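Local coordinates for protein PrgZ (Enterococcus faecalis, PDB 4FAJ) that binds a peptide sex pheromone as a membrane-anchored extracellular receptor of the solute-binding protein 5 family and probably serves peptide uptake, at residues Asp141-Ala144 / Ala145-Val149; Asp204-Leu208 / Thr209-Pro213; Ile280-Gly283 / Ile284-Asn288; Lys537-Lys540 / Ser541-Asn545. All coordinates share one frame; numbering follows the deposited sequence. Where two conformers were deposited one is given.

The four contacts are local, each within one unbroken piece of chain, and they fall into two pairs. Contacts 1 and 2 have centres about 11 Å apart and touch: Trp146 and Phe142 of helix 139-150 pack against the turns between helices 202-205 and 216-222. Contacts 3 and 4, with centres about 15 Å apart, meet where Tyr287 of helix 280-288 receives Lys540 from the end of strand 528-539. Along the chain they follow in numerical order, yet contacts 1 and 3 lie about 43 Å apart, centre to centre, on opposite sides of the chain's centre. Helices and turns distant in sequence are thus joined pairwise in this peptide-binding fold, with contact 3 beside a zinc site.

Contact 1 (Asp141-Ala144 / Ala145-Val149)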
loop_
_atom_site.group_PDB
_atom_site.type_symbol
_atom_site.label_atom_id
_atom_site.label_comp_id
_atom_site.label_asym_id
_atom_site.label_seq_id
_atom_site.Cartn_x
_atom_site.Cartn_y
_atom_site.Cartn_z
ATOM N N ASP A 141 17.301 -18.698 5.080
ATOM C CA ASP A 141 17.008 -17.261 5.227
ATOM C C ASP A 141 15.510 -16.966 5.029
ATOM O O ASP A 141 14.915 -16.170 5.785
ATOM C CB ASP A 141 17.811 -16.403 4.223
ATOM C CG ASP A 141 19.308 -16.348 4.526
ATOM O OD1 ASP A 141 19.708 -16.323 5.711
ATOM O OD2 ASP A 141 20.100 -16.295 3.552
ATOM N N PHE A 142 14.901 -17.573 4.000
ATOM C CA PHE A 142 13.472 -17.380 3.751
ATOM C C PHE A 142 12.602 -18.001 4.848
ATOM O O PHE A 142 11.673 -17.347 5.342
ATOM C CB PHE A 142 13.048 -17.915 2.368
ATOM C CG PHE A 142 13.457 -17.032 1.223
ATOM C CD1 PHE A 142 12.648 -15.980 0.811
ATOM C CD2 PHE A 142 14.644 -17.270 0.531
ATOM C CE1 PHE A 142 13.021 -15.162 -0.248
ATOM C CE2 PHE A 142 15.015 -16.457 -0.534
ATOM C CZ PHE A 142 14.200 -15.401 -0.917
ATOM N N VAL A 143 12.916 -19.233 5.242
ATOM C CA VAL A 143 12.166 -19.915 6.301
ATOM C C VAL A 143 12.113 -19.064 7.573
ATOM O O VAL A 143 11.031 -18.803 8.105
ATOM C CB VAL A 143 12.745 -21.310 6.636
ATOM C CG1 VAL A 143 12.145 -21.846 7.930
ATOM C CG2 VAL A 143 12.509 -22.292 5.483
ATOM N N ALA A 144 13.279 -18.630 8.045
ATOM C CA ALA A 144 13.368 -17.801 9.252
ATOM C C ALA A 144 12.682 -16.436 9.100
ATOM O O ALA A 144 12.080 -15.948 10.057
ATOM C CB ALA A 144 14.830 -17.617 9.676
ATOM N N ALA A 145 12.778 -15.827 7.914
ATOM C CA ALA A 145 12.164 -14.536 7.642
ATOM C C ALA A 145 10.654 -14.606 7.769
ATOM O O ALA A 145 10.033 -13.744 8.393
ATOM C CB ALA A 145 12.551 -14.033 6.207
ATOM N N TRP A 146 10.065 -15.642 7.177
ATOM C CA TRP A 146 8.612 -15.801 7.180
ATOM C C TRP A 146 8.081 -16.231 8.546
ATOM O O TRP A 146 7.004 -15.794 8.960
ATOM C CB TRP A 146 8.174 -16.792 6.105
ATOM C CG TRP A 146 8.553 -16.374 4.704
ATOM C CD1 TRP A 146 9.067 -15.170 4.305
ATOM C CD2 TRP A 146 8.426 -17.162 3.517
ATOM N NE1 TRP A 146 9.289 -15.178 2.948
ATOM C CE2 TRP A 146 8.888 -16.380 2.441
ATOM C CE3 TRP A 146 7.958 -18.451 3.260
ATOM C CZ2 TRP A 146 8.912 -16.850 1.128
ATOM C CZ3 TRP A 146 7.982 -18.919 1.939
ATOM C CH2 TRP A 146 8.452 -18.112 0.898
ATOM N N GLN A 147 8.818 -17.088 9.237
ATOM C CA GLN A 147 8.482 -17.421 10.621
ATOM C C GLN A 147 8.418 -16.145 11.471
ATOM O O GLN A 147 7.545 -15.982 12.331
ATOM C CB GLN A 147 9.484 -18.420 11.210
ATOM C CG GLN A 147 9.223 -19.864 10.802
ATOM C CD GLN A 147 10.162 -20.874 11.450
ATOM O OE1 GLN A 147 10.249 -22.027 11.008
ATOM N NE2 GLN A 147 10.856 -20.458 12.499
ATOM N N ARG A 148 9.334 -15.232 11.197
ATOM C CA ARG A 148 9.432 -13.980 11.925
ATOM C C ARG A 148 8.215 -13.067 11.680
ATOM O O ARG A 148 7.769 -12.374 12.592
ATOM C CB ARG A 148 10.739 -13.307 11.502
ATOM C CG ARG A 148 11.082 -12.023 12.156
ATOM C CD ARG A 148 12.440 -11.601 11.653
ATOM N NE ARG A 148 12.745 -10.252 12.068
ATOM C CZ ARG A 148 12.678 -9.174 11.298
ATOM N NH1 ARG A 148 12.339 -9.251 10.011
ATOM N NH2 ARG A 148 12.994 -8.005 11.825
ATOM N N VAL A 149 7.674 -13.075 10.461
ATOM C CA VAL A 149 6.485 -12.275 10.153
ATOM C C VAL A 149 5.247 -12.781 10.906
ATOM O O VAL A 149 4.484 -11.982 11.445
ATOM C CB VAL A 149 6.175 -12.238 8.629
ATOM C CG1 VAL A 149 4.884 -11.469 8.361
ATOM C CG2 VAL A 149 7.328 -11.605 7.870
#
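Ala145, midway along helix 139-150, bonds through N to Asp141 O at 3.0 Å, while its CB lies near the same oxygen. Next comes Trp146, whose N meets Phe142 O. That oxygen also lies 3.3 Å above one face of the indole, offset toward its rim. With CG anti to the carbonyl carbon (chi1 -60°), the ring folds back along the helix, and its CZ2 comes 3.8 Å from Phe142 CD1. The two ring planes are turned 72° apart, an oblique pairing. Gln147 N bonds Val143 O, while its extended chain runs beside Val143, bringing OE1 to 3.6 Å from the methyl CG1. Arg148 N closes the series on Ala144 O at 3.1 Å, and CB sits 3.3 Å from that same oxygen; the guanidinium travels away to a salt bridge with Asp74. Within helix 139-150, then, the inward-facing rings serve packing against strand 190-194, whereas the polar ends find partners outside the helix. The indole NE1 bonds Tyr211 O, so the buried ring has its one N-H satisfied, and its rotation is probably limited by that bond and by edge-to-face contacts with Tyr211 and Phe162.

Contact 2 (Asp204-Leu208 / Thr209-Pro213); sequences DLLSL and TAYYP. With GOL (glycerol), chain D.
Ring and methyl packing centres on Tyr211, which lays one ring face over the peptide link between Leu205 and Leu206. Leu205 CB approaches Tyr211 CE1 at 3.8 Å, while the methyl CD2 of Leu206 meets Tyr211 CD2 at 3.5 Å. Having CG anti to the carbonyl carbon (chi1 -82°) turns the tyrosine back onto these leucines, and its ring stacks on Phe162. Backbone hydrogen bonds shape the bend: Leu208 N returns to Leu205 O across a type I turn that leads from helix 202-205 into a short 3-10 segment, ahead of helix 216-222, where Tyr211 N donates to Leu208 O at 2.8 Å. Ser207 OG bonds Asp204 O at 2.6 Å, on a lone pair in the carbonyl plane, and Ser207 N shares this acceptor. A water donates to both Leu206 O and Tyr211 O, carbonyls not used within the turn and the 3-10 segment. Ser207 O takes a donor from glycerol in this crystal, probably from the crystallisation liquor: glycerol O3 lies 2.6 Å from Ser207 O, near the edge of the Tyr212 ring. Because Tyr211 OH bonds Leu161 O, this buried ring is fixed at its polar end as well as by the leucines.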
loop_
_atom_site.group_PDB
_atom_site.type_symbol
_atom_site.label_atom_id
_atom_site.label_comp_id
_atom_site.label_asym_id
_atom_site.label_seq_id
_atom_site.Cartn_x
_atom_site.Cartn_y
_atom_site.Cartn_z
ATOM N N ASP A 204 2.011 -14.232 -6.826
ATOM C CA ASP A 204 1.972 -12.776 -6.671
ATOM C C ASP A 204 2.372 -12.337 -5.266
ATOM O O ASP A 204 3.113 -11.368 -5.116
ATOM C CB ASP A 204 0.599 -12.200 -7.022
ATOM C CG ASP A 204 0.143 -12.589 -8.426
ATOM O OD1 ASP A 204 0.635 -12.005 -9.408
ATOM O OD2 ASP A 204 -0.676 -13.500 -8.544
ATOM N N LEU A 205 1.908 -13.052 -4.248
ATOM C CA LEU A 205 2.285 -12.735 -2.863
ATOM C C LEU A 205 3.788 -12.865 -2.634
ATOM O O LEU A 205 4.384 -12.090 -1.875
ATOM C CB LEU A 205 1.542 -13.639 -1.888
ATOM C CG LEU A 205 0.026 -13.426 -1.812
ATOM C CD1 LEU A 205 -0.578 -14.371 -0.809
ATOM C CD2 LEU A 205 -0.311 -11.998 -1.451
ATOM N N LEU A 206 4.401 -13.850 -3.290
ATOM C CA LEU A 206 5.842 -14.087 -3.178
ATOM C C LEU A 206 6.696 -12.983 -3.797
ATOM O O LEU A 206 7.923 -13.000 -3.638
ATOM C CB LEU A 206 6.215 -15.435 -3.821
ATOM C CG LEU A 206 5.612 -16.692 -3.194
ATOM C CD1 LEU A 206 6.052 -17.963 -3.935
ATOM C CD2 LEU A 206 5.933 -16.784 -1.695
ATOM N N SER A 207 6.068 -12.043 -4.514
ATOM C CA SER A 207 6.780 -10.892 -5.067
ATOM C C SER A 207 6.745 -9.677 -4.128
ATOM O O SER A 207 7.415 -8.680 -4.387
ATOM C CB SER A 207 6.200 -10.503 -6.434
ATOM O OG SER A 207 4.918 -9.926 -6.301
ATOM N N LEU A 208 5.959 -9.759 -3.058
ATOM C CA LEU A 208 5.750 -8.624 -2.166
ATOM C C LEU A 208 6.928 -8.466 -1.213
ATOM O O LEU A 208 7.510 -9.459 -0.750
ATOM C CB LEU A 208 4.473 -8.806 -1.342
ATOM C CG LEU A 208 3.153 -8.921 -2.120
ATOM C CD1 LEU A 208 1.981 -9.060 -1.163
ATOM C CD2 LEU A 208 2.967 -7.738 -3.045
ATOM N N THR A 209 7.238 -7.216 -0.884
ATOM C CA THR A 209 8.331 -6.920 0.048
ATOM C C THR A 209 8.173 -7.683 1.368
ATOM O O THR A 209 9.157 -8.126 1.944
ATOM C CB THR A 209 8.497 -5.395 0.287
ATOM O OG1 THR A 209 7.310 -4.851 0.874
ATOM C CG2 THR A 209 8.816 -4.678 -1.026
ATOM N N ALA A 210 6.942 -7.875 1.828
ATOM C CA ALA A 210 6.686 -8.656 3.057
ATOM C C ALA A 210 7.245 -10.079 3.017
ATOM O O ALA A 210 7.589 -10.646 4.060
ATOM C CB ALA A 210 5.184 -8.704 3.357
ATOM N N TYR A 211 7.323 -10.656 1.813
ATOM C CA TYR A 211 7.908 -11.985 1.602
ATOM C C TYR A 211 9.425 -11.976 1.288
ATOM O O TYR A 211 10.015 -13.030 1.034
ATOM C CB TYR A 211 7.139 -12.712 0.473
ATOM C CG TYR A 211 5.850 -13.378 0.904
ATOM C CD1 TYR A 211 4.666 -12.657 1.022
ATOM C CD2 TYR A 211 5.815 -14.743 1.176
ATOM C CE1 TYR A 211 3.485 -13.284 1.399
ATOM C CE2 TYR A 211 4.650 -15.369 1.548
ATOM C CZ TYR A 211 3.487 -14.641 1.652
ATOM O OH TYR A 211 2.352 -15.299 2.017
ATOM N N TYR A 212 10.065 -10.810 1.327
ATOM C CA TYR A 212 11.518 -10.739 1.097
ATOM C C TYR A 212 12.265 -11.517 2.186
ATOM O O TYR A 212 11.767 -11.675 3.324
ATOM C CB TYR A 212 12.014 -9.277 1.039
ATOM C CG TYR A 212 11.720 -8.521 -0.258
ATOM C CD1 TYR A 212 10.832 -9.019 -1.220
ATOM C CD2 TYR A 212 12.305 -7.279 -0.503
ATOM C CE1 TYR A 212 10.555 -8.298 -2.397
ATOM C CE2 TYR A 212 12.024 -6.549 -1.684
ATOM C CZ TYR A 212 11.154 -7.066 -2.620
ATOM O OH TYR A 212 10.887 -6.345 -3.783
ATOM N N PRO A 213 13.445 -12.060 1.837
ATOM C CA PRO A 213 14.255 -12.663 2.884
ATOM C C PRO A 213 14.924 -11.585 3.735
ATOM O O PRO A 213 15.034 -10.434 3.310
ATOM C CB PRO A 213 15.315 -13.436 2.101
ATOM C CG PRO A 213 15.499 -12.633 0.827
ATOM C CD PRO A 213 14.161 -11.977 0.551
HETATM C C1 GOL D . 6.510 -5.094 -6.885
HETATM O O1 GOL D . 5.642 -5.086 -5.765
HETATM C C2 GOL D . 7.425 -6.323 -6.873
HETATM O O2 GOL D . 8.186 -6.376 -8.071
HETATM C C3 GOL D . 8.376 -6.229 -5.679
HETATM O O3 GOL D . 9.252 -7.355 -5.655
HETATM O O HOH W 1 10.013 -13.536 -1.769
#

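Contact 3 (Ile280-Gly283 / Ile284-Asn288); sequences INTG and INLYN
Helix 280-288 starts beside a zinc site, and its first turn sets Ile280 against Ile284 on the buried side. Ile280 CG2 touches Ile284 CD1 at 3.7 Å, the two branched chains meeting at a slant. Both isoleucines share one first torsion, CG2 anti to the backbone N and CG1 anti to the carbonyl carbon; this sends the CG2 methyl of Ile280 toward the next turn and leaves Ile284 CG1 3.3 Å from Ile280 O. That oxygen accepts from Ile284 N. The zinc ion is bound by Glu279, just ahead of the helix, together with Tyr301 and Glu421. Both isoleucines pack on Tyr301, Ile280 N bonds Glu421 OE1 and Asn281 N bonds Glu279 OE2; the helix start thus touches all three ligands, consistent with a second-shell role. Ile280 also packs on an apolar side chain of the bound peptide. The more exposed side carries Thr282 and Leu286, which run side by side in the same direction; Thr282 CG2 approaches Leu286 CD1 at 4.0 Å. Leu286 N donates to Thr282 O. Farther on, the distance from Tyr287 N to its acceptor Gly283 O is 2.8 Å. CG anti to the backbone N (chi1 -179°) carries the phenol away from the first turn; its OH bonds Glu310 OE1, and its ring receives Lys540 in a cation-pi contact.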
loop_
_atom_site.group_PDB
_atom_site.type_symbol
_atom_site.label_atom_id
_atom_site.label_comp_id
_atom_site.label_asym_id
_atom_site.label_seq_id
_atom_site.Cartn_x
_atom_site.Cartn_y
_atom_site.Cartn_z
ATOM N N ILE A 280 3.976 21.521 -3.885
ATOM C CA ILE A 280 4.098 21.288 -5.336
ATOM C C ILE A 280 4.797 22.433 -6.078
ATOM O O ILE A 280 5.560 22.197 -7.023
ATOM C CB ILE A 280 2.705 21.017 -5.968
ATOM C CG1 ILE A 280 2.022 19.817 -5.297
ATOM C CG2 ILE A 280 2.814 20.825 -7.481
ATOM C CD1 ILE A 280 2.875 18.582 -5.133
ATOM N N ASN A 281 4.545 23.669 -5.654
ATOM C CA ASN A 281 5.213 24.832 -6.248
ATOM C C ASN A 281 6.733 24.711 -6.158
ATOM O O ASN A 281 7.443 25.068 -7.086
ATOM C CB ASN A 281 4.755 26.109 -5.561
ATOM C CG ASN A 281 5.300 27.344 -6.221
ATOM O OD1 ASN A 281 4.922 27.670 -7.342
ATOM N ND2 ASN A 281 6.203 28.046 -5.530
ATOM N N THR A 282 7.223 24.204 -5.031
ATOM C CA THR A 282 8.660 24.065 -4.823
ATOM C C THR A 282 9.237 22.960 -5.716
ATOM O O THR A 282 10.288 23.133 -6.299
ATOM C CB THR A 282 8.986 23.749 -3.354
ATOM O OG1 THR A 282 8.388 24.740 -2.508
ATOM C CG2 THR A 282 10.477 23.743 -3.145
ATOM N N GLY A 283 8.531 21.838 -5.837
ATOM C CA GLY A 283 8.972 20.745 -6.696
ATOM C C GLY A 283 9.116 21.193 -8.146
ATOM O O GLY A 283 10.097 20.875 -8.814
ATOM N N ILE A 284 8.144 21.964 -8.611
ATOM C CA ILE A 284 8.127 22.451 -9.980
ATOM C C ILE A 284 9.288 23.420 -10.226
ATOM O O ILE A 284 9.994 23.312 -11.230
ATOM C CB ILE A 284 6.787 23.132 -10.293
ATOM C CG1 ILE A 284 5.650 22.106 -10.285
ATOM C CG2 ILE A 284 6.855 23.871 -11.612
ATOM C CD1 ILE A 284 4.267 22.710 -10.339
ATOM N N ASN A 285 9.480 24.358 -9.300
ATOM C CA ASN A 285 10.553 25.341 -9.402
ATOM C C ASN A 285 11.932 24.669 -9.414
ATOM O O ASN A 285 12.800 25.059 -10.194
ATOM C CB ASN A 285 10.439 26.371 -8.261
ATOM C CG ASN A 285 11.265 27.627 -8.511
ATOM O OD1 ASN A 285 12.279 27.847 -7.853
ATOM N ND2 ASN A 285 10.832 28.457 -9.459
ATOM N N LEU A 286 12.123 23.662 -8.559
ATOM C CA LEU A 286 13.343 22.841 -8.563
ATOM C C LEU A 286 13.500 22.083 -9.890
ATOM O O LEU A 286 14.575 22.083 -10.500
ATOM C CB LEU A 286 13.321 21.849 -7.389
ATOM C CG LEU A 286 13.550 22.492 -6.014
ATOM C CD1 LEU A 286 13.257 21.477 -4.912
ATOM C CD2 LEU A 286 14.961 23.062 -5.863
ATOM N N TYR A 287 12.413 21.471 -10.342
ATOM C CA TYR A 287 12.398 20.747 -11.610
ATOM C C TYR A 287 12.806 21.645 -12.787
ATOM O O TYR A 287 13.694 21.279 -13.568
ATOM C CB TYR A 287 11.019 20.136 -11.847
ATOM C CG TYR A 287 10.901 19.343 -13.125
ATOM C CD1 TYR A 287 10.575 19.968 -14.329
ATOM C CD2 TYR A 287 11.133 17.963 -13.135
ATOM C CE1 TYR A 287 10.451 19.225 -15.508
ATOM C CE2 TYR A 287 11.016 17.228 -14.298
ATOM C CZ TYR A 287 10.684 17.861 -15.482
ATOM O OH TYR A 287 10.570 17.111 -16.631
ATOM N N ASN A 288 12.198 22.825 -12.884
ATOM C CA ASN A 288 12.502 23.773 -13.969
ATOM C C ASN A 288 13.922 24.316 -13.914
ATOM O O ASN A 288 14.465 24.720 -14.940
ATOM C CB ASN A 288 11.512 24.945 -13.975
ATOM C CG ASN A 288 10.125 24.527 -14.408
ATOM O OD1 ASN A 288 9.969 23.534 -15.116
ATOM N ND2 ASN A 288 9.112 25.280 -13.995
#

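Contact 4 (Lys537-Lys540 / Ser541-Asn545)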
loop_
_atom_site.group_PDB
_atom_site.type_symbol
_atom_site.label_atom_id
_atom_site.label_comp_id
_atom_site.label_asym_id
_atom_site.label_seq_id
_atom_site.Cartn_x
_atom_site.Cartn_y
_atom_site.Cartn_z
ATOM N N LYS A 537 2.713 13.851 -13.021
ATOM C CA LYS A 537 4.052 14.362 -12.780
ATOM C C LYS A 537 4.713 14.842 -14.047
ATOM O O LYS A 537 4.303 14.470 -15.140
ATOM C CB LYS A 537 4.923 13.260 -12.157
ATOM C CG LYS A 537 5.201 12.077 -13.068
ATOM C CD LYS A 537 5.884 10.973 -12.287
ATOM C CE LYS A 537 6.341 9.834 -13.157
ATOM N NZ LYS A 537 7.227 8.913 -12.349
ATOM N N LEU A 538 5.741 15.668 -13.879
ATOM C CA LEU A 538 6.689 15.956 -14.930
ATOM C C LEU A 538 7.850 15.000 -14.750
ATOM O O LEU A 538 8.225 14.696 -13.625
ATOM C CB LEU A 538 7.196 17.389 -14.815
ATOM C CG LEU A 538 6.134 18.480 -14.912
ATOM C CD1 LEU A 538 6.736 19.858 -14.600
ATOM C CD2 LEU A 538 5.477 18.450 -16.295
ATOM N N GLU A 539 8.429 14.520 -15.848
ATOM C CA GLU A 539 9.637 13.705 -15.759
ATOM C C GLU A 539 10.574 14.046 -16.902
ATOM O O GLU A 539 10.148 14.156 -18.044
ATOM C CB GLU A 539 9.284 12.212 -15.749
ATOM C CG GLU A 539 10.493 11.301 -15.602
ATOM C CD GLU A 539 10.119 9.902 -15.158
ATOM O OE1 GLU A 539 9.707 9.743 -13.992
ATOM O OE2 GLU A 539 10.238 8.966 -15.979
ATOM N N LYS A 540 11.848 14.247 -16.591
ATOM C CA LYS A 540 12.796 14.697 -17.605
ATOM C C LYS A 540 12.885 13.616 -18.683
ATOM O O LYS A 540 12.871 12.421 -18.373
ATOM C CB LYS A 540 14.174 14.984 -16.998
ATOM C CG LYS A 540 14.202 16.093 -15.935
ATOM C CD LYS A 540 14.109 17.484 -16.537
ATOM C CE LYS A 540 14.172 18.568 -15.447
ATOM N NZ LYS A 540 14.172 19.943 -16.007
ATOM N N SER A 541 12.978 14.061 -19.935
ATOM C CA SER A 541 13.031 13.179 -21.108
ATOM C C SER A 541 14.207 12.210 -21.059
ATOM O O SER A 541 14.103 11.081 -21.535
ATOM C CB SER A 541 13.139 14.014 -22.386
ATOM O OG SER A 541 12.126 15.002 -22.447
ATOM N N LYS A 542 15.319 12.652 -20.473
ATOM C CA LYS A 542 16.554 11.852 -20.418
ATOM C C LYS A 542 16.402 10.555 -19.599
ATOM O O LYS A 542 17.191 9.621 -19.768
ATOM C CB LYS A 542 17.705 12.695 -19.846
ATOM C CG LYS A 542 17.593 12.908 -18.331
ATOM C CD LYS A 542 18.524 13.997 -17.780
ATOM C CE LYS A 542 18.332 14.104 -16.266
ATOM N NZ LYS A 542 18.995 15.263 -15.606
ATOM N N ILE A 543 15.411 10.507 -18.703
ATOM C CA ILE A 543 15.164 9.323 -17.880
ATOM C C ILE A 543 14.528 8.219 -18.710
ATOM O O ILE A 543 13.431 8.400 -19.235
ATOM C CB ILE A 543 14.200 9.618 -16.692
ATOM C CG1 ILE A 543 14.727 10.762 -15.814
ATOM C CG2 ILE A 543 13.944 8.350 -15.860
ATOM C CD1 ILE A 543 16.161 10.665 -15.455
ATOM N N LYS A 544 15.204 7.075 -18.799
ATOM C CA LYS A 544 14.696 5.937 -19.557
ATOM C C LYS A 544 14.529 4.681 -18.710
ATOM O O LYS A 544 15.243 4.477 -17.721
ATOM C CB LYS A 544 15.637 5.576 -20.713
ATOM C CG LYS A 544 16.081 6.726 -21.588
ATOM C CD LYS A 544 14.952 7.360 -22.350
ATOM C CE LYS A 544 15.480 8.546 -23.155
ATOM N NZ LYS A 544 14.394 9.245 -23.870
ATOM N N ASN A 545 13.563 3.860 -19.117
ATOM C CA ASN A 545 13.406 2.488 -18.645
ATOM C C ASN A 545 13.116 2.317 -17.163
ATOM O O ASN A 545 13.577 1.364 -16.554
ATOM C CB ASN A 545 14.634 1.655 -19.009
ATOM C CG ASN A 545 14.273 0.232 -19.360
ATOM O OD1 ASN A 545 13.116 -0.061 -19.645
ATOM N ND2 ASN A 545 15.258 -0.657 -19.358
HETATM O O HOH W 2 11.494 10.257 -19.124
#
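Glu539 and Ile543 meet across the bend, their side chains crossing at about a right angle. The touch is slight: Glu539 OE2 lies 3.8 Å from the methyl Ile543 CG2. CG anti to the backbone N (chi1 -178°) and an extended chain beyond it take the carboxylate across to the isoleucine. Closer in, Ile543 N donates to Lys540 O at 3.2 Å. Ile543 CB, pointing toward the preceding residues, lies 3.5 Å from the same Lys540 O. A water reinforces the closure, donating to Lys540 O and to Ile543 O, 2.7 Å from each. These residues form a type I beta turn, Lys540 to Ile543, that leads from the end of the long strand 528-539 into the short strand 543-544, which pairs antiparallel with strand 561-562. Ile543 packs there on Ile562. In the next layer the charged ends are steered by other partners. Lys537 NZ makes a salt bridge with Glu539 OE1 at 3.1 Å, reaching the syn side though tilted from the carboxylate plane; this holds one oxygen of the group whose other oxygen meets Ile543. Lys544 NZ bonds Ser541 O at 3.0 Å, tying the later strand back to the turn. Lys540 bends at chi2 (-76°) and leads off to Tyr287, where NZ bonds the backbone O. Lys542 NZ pairs with Asp293 in a salt bridge.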